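Local coordinates for catalase-3 (Neurospora crassa, PDB 4AJ9), which breaks down hydrogen peroxide to oxygen and water with a heme cofactor, probably protecting cells from its toxic effects, at residues I84-F89 with I333-D338; F179-P184 with K478-Q483; T531-V536 with G559-V564. All coordinates share one frame; numbering follows the deposited sequence.

Contact 1: residues I84-F89 with I333-D338; sequences ITAASF and IVRGVD
A86 meets the flat guanidinium group of R335 at a slant, its CB 4.2 Å from NE. The nitrogens of that group are taken up outside the pair: NH2 makes a salt bridge with E219 and a hydrogen bond with Q412 O, and NH1 bonds to G417 O. The F89 ring meets those of F126 and F133, on strands 121-128 and 131-138, with planes about 35° apart. The backbones approach most closely at A86 and G336, where the CA atoms are 4.0 Å apart. G336 lies in the type II turn from V334 to V337, and a CB there would fall 2.1 Å from A87 N, so only glycine fits. T85 OG1, anti to the backbone N (chi1 -174°), donates to G336 O at 2.7 Å, from above the carbonyl plane. The same hydroxyl oxygen accepts from A87 N at 3.1 Å, the closure of an ST turn. A valine in place of T85 would probably leave G336 O without this donor and A87 N without its acceptor, freeing the turn to shift. Water 1 bridges S88 N and R335 O, which A87 CA also approaches at 3.3 Å. Strand 214-217 joins both segments, V217 bonding to the backbones of A86 and G336. The implication is a buried seam in which one direct hydrogen bond and one water bridge are set among close backbone and methyl contacts.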
loop_
_atom_site.group_PDB
_atom_site.type_symbol
_atom_site.label_atom_id
_atom_site.label_comp_id
_atom_site.label_asym_id
_atom_site.label_seq_id
_atom_site.Cartn_x
_atom_site.Cartn_y
_atom_site.Cartn_z
ATOM N N ILE C 84 26.089 -31.227 -18.430
ATOM C CA ILE C 84 26.580 -30.018 -17.755
ATOM C C ILE C 84 25.594 -29.411 -16.759
ATOM O O ILE C 84 25.992 -28.626 -15.899
ATOM C CB ILE C 84 27.011 -28.906 -18.748
ATOM C CG1 ILE C 84 25.865 -28.568 -19.702
ATOM C CG2 ILE C 84 28.264 -29.329 -19.523
ATOM C CD1 ILE C 84 26.113 -27.321 -20.525
ATOM N N THR C 85 24.315 -29.746 -16.878
ATOM C CA THR C 85 23.318 -29.169 -15.976
ATOM C C THR C 85 22.111 -30.070 -15.805
ATOM O O THR C 85 21.677 -30.716 -16.754
ATOM C CB THR C 85 22.853 -27.774 -16.466
ATOM O OG1 THR C 85 21.990 -27.185 -15.485
ATOM C CG2 THR C 85 22.107 -27.889 -17.802
ATOM N N ALA C 86 21.578 -30.107 -14.583
ATOM C CA ALA C 86 20.321 -30.802 -14.287
ATOM C C ALA C 86 19.102 -29.973 -14.664
ATOM O O ALA C 86 17.967 -30.432 -14.497
ATOM C CB ALA C 86 20.248 -31.161 -12.806
ATOM N N ALA C 87 19.326 -28.746 -15.135
ATOM C CA ALA C 87 18.220 -27.856 -15.498
ATOM C C ALA C 87 17.276 -28.521 -16.496
ATOM O O ALA C 87 17.689 -28.935 -17.572
ATOM C CB ALA C 87 18.750 -26.539 -16.058
ATOM N N SER C 88 16.004 -28.610 -16.131
ATOM C CA SER C 88 15.031 -29.367 -16.903
ATOM C C SER C 88 14.801 -28.780 -18.296
ATOM O O SER C 88 14.597 -29.513 -19.258
ATOM C CB SER C 88 13.703 -29.453 -16.141
ATOM O OG SER C 88 12.660 -29.897 -16.993
ATOM N N PHE C 89 14.829 -27.460 -18.411
ATOM C CA PHE C 89 14.552 -26.842 -19.702
ATOM C C PHE C 89 15.686 -27.078 -20.706
ATOM O O PHE C 89 15.522 -26.838 -21.898
ATOM C CB PHE C 89 14.218 -25.353 -19.556
ATOM C CG PHE C 89 15.416 -24.460 -19.343
ATOM C CD1 PHE C 89 16.048 -24.404 -18.107
ATOM C CD2 PHE C 89 15.889 -23.658 -20.372
ATOM C CE1 PHE C 89 17.137 -23.580 -17.911
ATOM C CE2 PHE C 89 16.972 -22.822 -20.176
ATOM C CZ PHE C 89 17.599 -22.789 -18.953
ATOM N N ILE C 333 15.625 -19.085 -9.506
ATOM C CA ILE C 333 16.602 -20.088 -9.934
ATOM C C ILE C 333 15.981 -21.472 -9.862
ATOM O O ILE C 333 14.977 -21.662 -9.174
ATOM C CB ILE C 333 17.897 -19.999 -9.082
ATOM C CG1 ILE C 333 19.049 -20.781 -9.728
ATOM C CG2 ILE C 333 17.649 -20.448 -7.631
ATOM C CD1 ILE C 333 20.419 -20.395 -9.153
ATOM N N VAL C 334 16.549 -22.424 -10.598
ATOM C CA VAL C 334 15.996 -23.778 -10.660
ATOM C C VAL C 334 17.098 -24.826 -10.437
ATOM O O VAL C 334 18.282 -24.534 -10.606
ATOM C CB VAL C 334 15.308 -24.048 -12.020
ATOM C CG1 VAL C 334 14.129 -23.090 -12.237
ATOM C CG2 VAL C 334 16.324 -23.906 -13.159
ATOM N N ARG C 335 16.702 -26.035 -10.051
ATOM C CA ARG C 335 17.633 -27.157 -9.948
ATOM C C ARG C 335 18.490 -27.236 -11.200
ATOM O O ARG C 335 17.965 -27.201 -12.313
ATOM C CB ARG C 335 16.856 -28.465 -9.805
ATOM C CG ARG C 335 17.745 -29.698 -9.646
ATOM C CD ARG C 335 16.889 -30.966 -9.555
ATOM N NE ARG C 335 17.691 -32.192 -9.585
ATOM C CZ ARG C 335 18.019 -32.899 -8.507
ATOM N NH1 ARG C 335 17.625 -32.506 -7.300
ATOM N NH2 ARG C 335 18.744 -34.002 -8.635
ATOM N N GLY C 336 19.804 -27.358 -11.020
ATOM C CA GLY C 336 20.724 -27.394 -12.145
ATOM C C GLY C 336 21.525 -26.111 -12.323
ATOM O O GLY C 336 22.481 -26.068 -13.093
ATOM N N VAL C 337 21.137 -25.060 -11.607
ATOM C CA VAL C 337 21.832 -23.786 -11.681
ATOM C C VAL C 337 22.096 -23.326 -10.251
ATOM O O VAL C 337 21.296 -23.613 -9.358
ATOM C CB VAL C 337 20.965 -22.726 -12.410
ATOM C CG1 VAL C 337 21.713 -21.405 -12.546
ATOM C CG2 VAL C 337 20.526 -23.237 -13.786
ATOM N N ASP C 338 23.218 -22.635 -10.035
ATOM C CA ASP C 338 23.545 -22.071 -8.721
ATOM C C ASP C 338 24.184 -20.688 -8.848
ATOM O O ASP C 338 24.599 -20.284 -9.938
ATOM C CB ASP C 338 24.480 -23.000 -7.945
ATOM C CG ASP C 338 24.475 -22.723 -6.439
ATOM O OD1 ASP C 338 23.607 -21.957 -5.973
ATOM O OD2 ASP C 338 25.334 -23.279 -5.716
HETATM O O HOH W 1 15.434 -27.463 -13.498
#

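Contact 2: residues F179-P184 with K478-Q483; sequences FFSSQP and KNVLEQ
S181, on the last turn of helix 174-182, packs against helix 474-487 at V480, a helix-helix packing that joins the catalase core to the helical catalase-related region that follows it, completed by P184 just past the helix end and without any direct hydrogen bond across it. The two CA atoms are only 5.2 Å apart, a spacing that the small serine side chain permits. S181 CB points at the neighbouring helix and touches V480 CG2 at 3.9 Å. This methyl is the V480 branch anti to the carbonyl carbon, lying beside its own backbone N, which places it alongside the serine. From the residue before, N479 CB approaches S181 OG at 3.8 Å, so the hydroxyl passes the aliphatic part of the asparagine instead of its amide. The polar ends are connected through water 2, which donates to S181 OG and accepts from N479 ND2. S181 OG faces back along its own helix to W177 O and D178 O; N479 OD1 is held by Q475 NE2.

One helical turn after N479, Q483 folds over the end of helix 174-182. With CG anti to its carbonyl carbon (chi1 -64°), Q483 sets CG 3.6 Å from S181 O; the bend at chi2 (-61°) then turns the amide toward P184. The proline ring and the glutamine side chain cross obliquely. L187 of helix 187-193 touches Q483, and L481, on the same helix as Q483, packs on V495 and A496. N479 also touches Y401 of the third subunit, so the contact lies next to a subunit interface. Q483 OE1 rests 3.5 Å from both CB and CG of P184 and is also the acceptor for Y442 OH.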
loop_
_atom_site.group_PDB
_atom_site.type_symbol
_atom_site.label_atom_id
_atom_site.label_comp_id
_atom_site.label_asym_id
_atom_site.label_seq_id
_atom_site.Cartn_x
_atom_site.Cartn_y
_atom_site.Cartn_z
ATOM N N PHE C 179 30.667 10.481 -10.392
ATOM C CA PHE C 179 30.674 9.095 -9.927
ATOM C C PHE C 179 31.599 8.190 -10.745
ATOM O O PHE C 179 32.346 7.399 -10.181
ATOM C CB PHE C 179 29.266 8.489 -9.892
ATOM C CG PHE C 179 29.237 7.087 -9.339
ATOM C CD1 PHE C 179 29.226 6.871 -7.969
ATOM C CD2 PHE C 179 29.246 5.988 -10.187
ATOM C CE1 PHE C 179 29.215 5.580 -7.442
ATOM C CE2 PHE C 179 29.232 4.691 -9.673
ATOM C CZ PHE C 179 29.217 4.489 -8.293
ATOM N N PHE C 180 31.549 8.311 -12.068
ATOM C CA PHE C 180 32.365 7.474 -12.946
ATOM C C PHE C 180 33.844 7.658 -12.647
ATOM O O PHE C 180 34.635 6.719 -12.735
ATOM C CB PHE C 180 32.107 7.835 -14.413
ATOM C CG PHE C 180 30.708 7.542 -14.882
ATOM C CD1 PHE C 180 29.959 6.530 -14.296
ATOM C CD2 PHE C 180 30.147 8.272 -15.915
ATOM C CE1 PHE C 180 28.676 6.246 -14.744
ATOM C CE2 PHE C 180 28.857 8.004 -16.352
ATOM C CZ PHE C 180 28.127 6.985 -15.765
ATOM N N SER C 181 34.215 8.881 -12.302
ATOM C CA SER C 181 35.616 9.206 -12.102
ATOM C C SER C 181 36.052 8.982 -10.653
ATOM O O SER C 181 37.231 8.765 -10.382
ATOM C CB SER C 181 35.917 10.632 -12.579
ATOM O OG SER C 181 35.178 11.604 -11.855
ATOM N N SER C 182 35.094 9.031 -9.734
ATOM C CA SER C 182 35.358 8.782 -8.319
ATOM C C SER C 182 35.384 7.289 -8.005
ATOM O O SER C 182 35.935 6.875 -6.989
ATOM C CB SER C 182 34.286 9.445 -7.457
ATOM O OG SER C 182 34.407 10.857 -7.470
ATOM N N GLN C 183 34.781 6.498 -8.890
ATOM C CA GLN C 183 34.595 5.055 -8.704
ATOM C C GLN C 183 35.016 4.329 -9.980
ATOM O O GLN C 183 34.167 3.919 -10.777
ATOM C CB GLN C 183 33.110 4.770 -8.415
ATOM C CG GLN C 183 32.788 3.330 -8.012
ATOM C CD GLN C 183 33.346 3.003 -6.650
ATOM O OE1 GLN C 183 32.656 3.130 -5.634
ATOM N NE2 GLN C 183 34.620 2.612 -6.614
ATOM N N PRO C 184 36.338 4.162 -10.186
ATOM C CA PRO C 184 36.845 3.812 -11.522
ATOM C C PRO C 184 36.410 2.450 -12.059
ATOM O O PRO C 184 36.571 2.220 -13.251
ATOM C CB PRO C 184 38.372 3.866 -11.348
ATOM C CG PRO C 184 38.587 4.796 -10.197
ATOM C CD PRO C 184 37.423 4.544 -9.264
ATOM N N LYS C 478 38.456 17.370 -15.022
ATOM C CA LYS C 478 39.869 17.008 -14.924
ATOM C C LYS C 478 40.023 15.613 -14.341
ATOM O O LYS C 478 40.889 14.845 -14.763
ATOM C CB LYS C 478 40.643 18.013 -14.074
ATOM C CG LYS C 478 40.825 19.368 -14.728
ATOM C CD LYS C 478 41.587 20.296 -13.791
ATOM C CE LYS C 478 41.851 21.649 -14.437
ATOM N NZ LYS C 478 42.307 22.645 -13.423
ATOM N N ASN C 479 39.176 15.292 -13.365
ATOM C CA ASN C 479 39.154 13.960 -12.763
ATOM C C ASN C 479 38.814 12.911 -13.807
ATOM O O ASN C 479 39.397 11.832 -13.833
ATOM C CB ASN C 479 38.154 13.917 -11.602
ATOM C CG ASN C 479 38.589 14.772 -10.441
ATOM O OD1 ASN C 479 39.755 15.128 -10.341
ATOM N ND2 ASN C 479 37.658 15.102 -9.551
ATOM N N VAL C 480 37.858 13.235 -14.672
ATOM C CA VAL C 480 37.502 12.351 -15.776
ATOM C C VAL C 480 38.693 12.119 -16.719
ATOM O O VAL C 480 38.993 10.982 -17.066
ATOM C CB VAL C 480 36.279 12.892 -16.549
ATOM C CG1 VAL C 480 36.055 12.107 -17.827
ATOM C CG2 VAL C 480 35.040 12.838 -15.661
ATOM N N LEU C 481 39.384 13.192 -17.112
ATOM C CA LEU C 481 40.566 13.057 -17.976
ATOM C C LEU C 481 41.643 12.199 -17.324
ATOM O O LEU C 481 42.253 11.358 -17.972
ATOM C CB LEU C 481 41.159 14.422 -18.332
ATOM C CG LEU C 481 40.415 15.195 -19.419
ATOM C CD1 LEU C 481 41.097 16.528 -19.666
ATOM C CD2 LEU C 481 40.351 14.377 -20.703
ATOM N N GLU C 482 41.883 12.429 -16.037
ATOM C CA GLU C 482 42.904 11.672 -15.328
ATOM C C GLU C 482 42.596 10.174 -15.367
ATOM O O GLU C 482 43.495 9.345 -15.515
ATOM C CB GLU C 482 43.027 12.160 -13.887
ATOM C CG GLU C 482 43.923 11.296 -13.039
ATOM C CD GLU C 482 44.160 11.884 -11.665
ATOM O OE1 GLU C 482 43.170 12.108 -10.935
ATOM O OE2 GLU C 482 45.337 12.121 -11.316
ATOM N N GLN C 483 41.318 9.830 -15.244
ATOM C CA GLN C 483 40.894 8.436 -15.351
ATOM C C GLN C 483 40.957 7.896 -16.772
ATOM O O GLN C 483 41.417 6.776 -16.991
ATOM C CB GLN C 483 39.496 8.246 -14.758
ATOM C CG GLN C 483 39.448 8.534 -13.272
ATOM C CD GLN C 483 40.349 7.610 -12.476
ATOM O OE1 GLN C 483 40.354 6.400 -12.696
ATOM N NE2 GLN C 483 41.113 8.175 -11.544
HETATM O O HOH W 2 35.090 13.474 -9.777
#

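Contact 3: residues T531-V536 with G559-V564; sequences TLRVGV and GLKVTV
V536 and V562 make the tightest apolar touch of this strand pair, CG2 of the former 3.5 Å from CG1 of the latter. V562 projects on the same sheet face as V534 and V536; its other methyl, CG2, turns toward V534 CB, so its two branches fill the dip between the neighbouring valines. L560 works as a fork at the start of the strand. Its CD1 reaches V534 CG2 at 4.0 Å, and its CD2 lies against L532 CB and 3.6 Å from L532 O. L551 and L555 of helix 544-557 press on this face, meeting V536, V562 and L560, while L665 of helix 654-667 also touches L560. The two strands and helix 544-557 form a beta-alpha-beta crossover, in the parallel sheet of the flavodoxin-like C-terminal domain of long catalases. The strands run parallel, 18° apart, and backbone bonds alternate between them: L532 O receives K561 N, K561 O receives V534 N, V534 O receives T563 N at 2.8 Å, and T563 O receives V536 N. On the opposite face G535 leaves a low spot beside T563, while two long side chains rise together from R533 and K561. They lie side by side and point the same way; K561 CD sits 3.7 Å above one face of the R533 guanidinium, offset toward its rim. So it is a methylene of the lysine, not its ammonium, that lies over the guanidinium, and NZ, after a bend at chi4 (-54°), stays 4.8 Å from R533 NH1. R533 NH2 makes a salt bridge with D261 of helix 254-264.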
loop_
_atom_site.group_PDB
_atom_site.type_symbol
_atom_site.label_atom_id
_atom_site.label_comp_id
_atom_site.label_asym_id
_atom_site.label_seq_id
_atom_site.Cartn_x
_atom_site.Cartn_y
_atom_site.Cartn_z
ATOM N N THR C 531 12.656 -6.970 -42.406
ATOM C CA THR C 531 12.073 -5.953 -41.527
ATOM C C THR C 531 12.687 -4.561 -41.644
ATOM O O THR C 531 12.089 -3.600 -41.174
ATOM C CB THR C 531 12.117 -6.340 -40.034
ATOM O OG1 THR C 531 13.419 -6.042 -39.499
ATOM C CG2 THR C 531 11.791 -7.814 -39.843
ATOM N N LEU C 532 13.872 -4.433 -42.229
ATOM C CA LEU C 532 14.475 -3.110 -42.320
ATOM C C LEU C 532 13.585 -2.189 -43.173
ATOM O O LEU C 532 12.805 -2.652 -44.010
ATOM C CB LEU C 532 15.912 -3.161 -42.841
ATOM C CG LEU C 532 16.893 -3.908 -41.931
ATOM C CD1 LEU C 532 18.322 -3.661 -42.372
ATOM C CD2 LEU C 532 16.709 -3.522 -40.466
ATOM N N ARG C 533 13.711 -0.889 -42.947
ATOM C CA ARG C 533 12.714 0.065 -43.394
ATOM C C ARG C 533 13.250 0.985 -44.483
ATOM O O ARG C 533 14.339 1.547 -44.358
ATOM C CB ARG C 533 12.223 0.892 -42.197
ATOM C CG ARG C 533 11.474 0.057 -41.156
ATOM C CD ARG C 533 11.562 0.657 -39.745
ATOM N NE ARG C 533 10.867 -0.166 -38.750
ATOM C CZ ARG C 533 9.591 -0.009 -38.400
ATOM N NH1 ARG C 533 8.857 0.948 -38.963
ATOM N NH2 ARG C 533 9.047 -0.809 -37.485
ATOM N N VAL C 534 12.470 1.149 -45.542
ATOM C CA VAL C 534 12.863 2.026 -46.634
ATOM C C VAL C 534 11.832 3.136 -46.779
ATOM O O VAL C 534 10.643 2.869 -46.925
ATOM C CB VAL C 534 12.980 1.242 -47.947
ATOM C CG1 VAL C 534 13.458 2.147 -49.069
ATOM C CG2 VAL C 534 13.924 0.065 -47.763
ATOM N N GLY C 535 12.285 4.379 -46.697
ATOM C CA GLY C 535 11.428 5.508 -46.979
ATOM C C GLY C 535 11.586 5.900 -48.436
ATOM O O GLY C 535 12.670 6.286 -48.870
ATOM N N VAL C 536 10.510 5.787 -49.200
ATOM C CA VAL C 536 10.543 6.220 -50.591
ATOM C C VAL C 536 9.931 7.613 -50.701
ATOM O O VAL C 536 8.736 7.790 -50.467
ATOM C CB VAL C 536 9.769 5.253 -51.478
ATOM C CG1 VAL C 536 9.801 5.731 -52.924
ATOM C CG2 VAL C 536 10.342 3.854 -51.354
ATOM N N GLY C 559 11.583 -8.747 -48.186
ATOM C CA GLY C 559 11.279 -8.693 -46.769
ATOM C C GLY C 559 11.373 -7.327 -46.119
ATOM O O GLY C 559 11.333 -7.234 -44.895
ATOM N N LEU C 560 11.490 -6.274 -46.926
ATOM C CA LEU C 560 11.597 -4.906 -46.404
ATOM C C LEU C 560 10.234 -4.253 -46.141
ATOM O O LEU C 560 9.252 -4.570 -46.798
ATOM C CB LEU C 560 12.408 -4.033 -47.373
ATOM C CG LEU C 560 13.816 -4.538 -47.702
ATOM C CD1 LEU C 560 14.409 -3.771 -48.874
ATOM C CD2 LEU C 560 14.718 -4.438 -46.474
ATOM N N LYS C 561 10.195 -3.336 -45.173
ATOM C CA LYS C 561 8.998 -2.567 -44.853
ATOM C C LYS C 561 9.134 -1.178 -45.453
ATOM O O LYS C 561 9.948 -0.373 -45.003
ATOM C CB LYS C 561 8.810 -2.446 -43.343
ATOM C CG LYS C 561 7.472 -1.842 -42.951
ATOM C CD LYS C 561 7.452 -1.440 -41.478
ATOM C CE LYS C 561 6.023 -1.251 -40.970
ATOM N NZ LYS C 561 5.250 -0.289 -41.808
ATOM N N VAL C 562 8.333 -0.901 -46.474
ATOM C CA VAL C 562 8.536 0.286 -47.285
ATOM C C VAL C 562 7.436 1.307 -47.039
ATOM O O VAL C 562 6.260 0.967 -47.021
ATOM C CB VAL C 562 8.570 -0.088 -48.782
ATOM C CG1 VAL C 562 8.818 1.143 -49.648
ATOM C CG2 VAL C 562 9.626 -1.163 -49.025
ATOM N N THR C 563 7.829 2.556 -46.834
ATOM C CA THR C 563 6.865 3.634 -46.633
ATOM C C THR C 563 6.968 4.619 -47.785
ATOM O O THR C 563 7.988 5.291 -47.940
ATOM C CB THR C 563 7.144 4.397 -45.321
ATOM O OG1 THR C 563 7.164 3.480 -44.221
ATOM C CG2 THR C 563 6.078 5.459 -45.074
ATOM N N VAL C 564 5.924 4.709 -48.599
ATOM C CA VAL C 564 5.903 5.717 -49.654
ATOM C C VAL C 564 5.419 7.051 -49.091
ATOM O O VAL C 564 4.353 7.132 -48.473
ATOM C CB VAL C 564 5.007 5.290 -50.822
ATOM C CG1 VAL C 564 4.887 6.423 -51.841
ATOM C CG2 VAL C 564 5.566 4.025 -51.468
#

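In the fold
The three contacts occupy separate parts of the subunit: centres of contacts 1 and 2 are about 41 Å apart, 1 and 3 about 43 Å, 2 and 3 about 44 Å, and no pair touches. Contact 1 joins a loop between strands 68-77 and 96-104 to the turn before strand 337-338, all three strands of the antiparallel sheet of the catalase core. Along the chain, contacts 1 and 2 interleave, since 179-184 falls between the two segments of contact 1, whereas contact 3 comes after both have closed. Contact 1 thus joins parts of the core 244 residues apart, contact 2 fastens the core to the catalase-related region after it, and contact 3 is internal to the parallel sheet of the C-terminal domain.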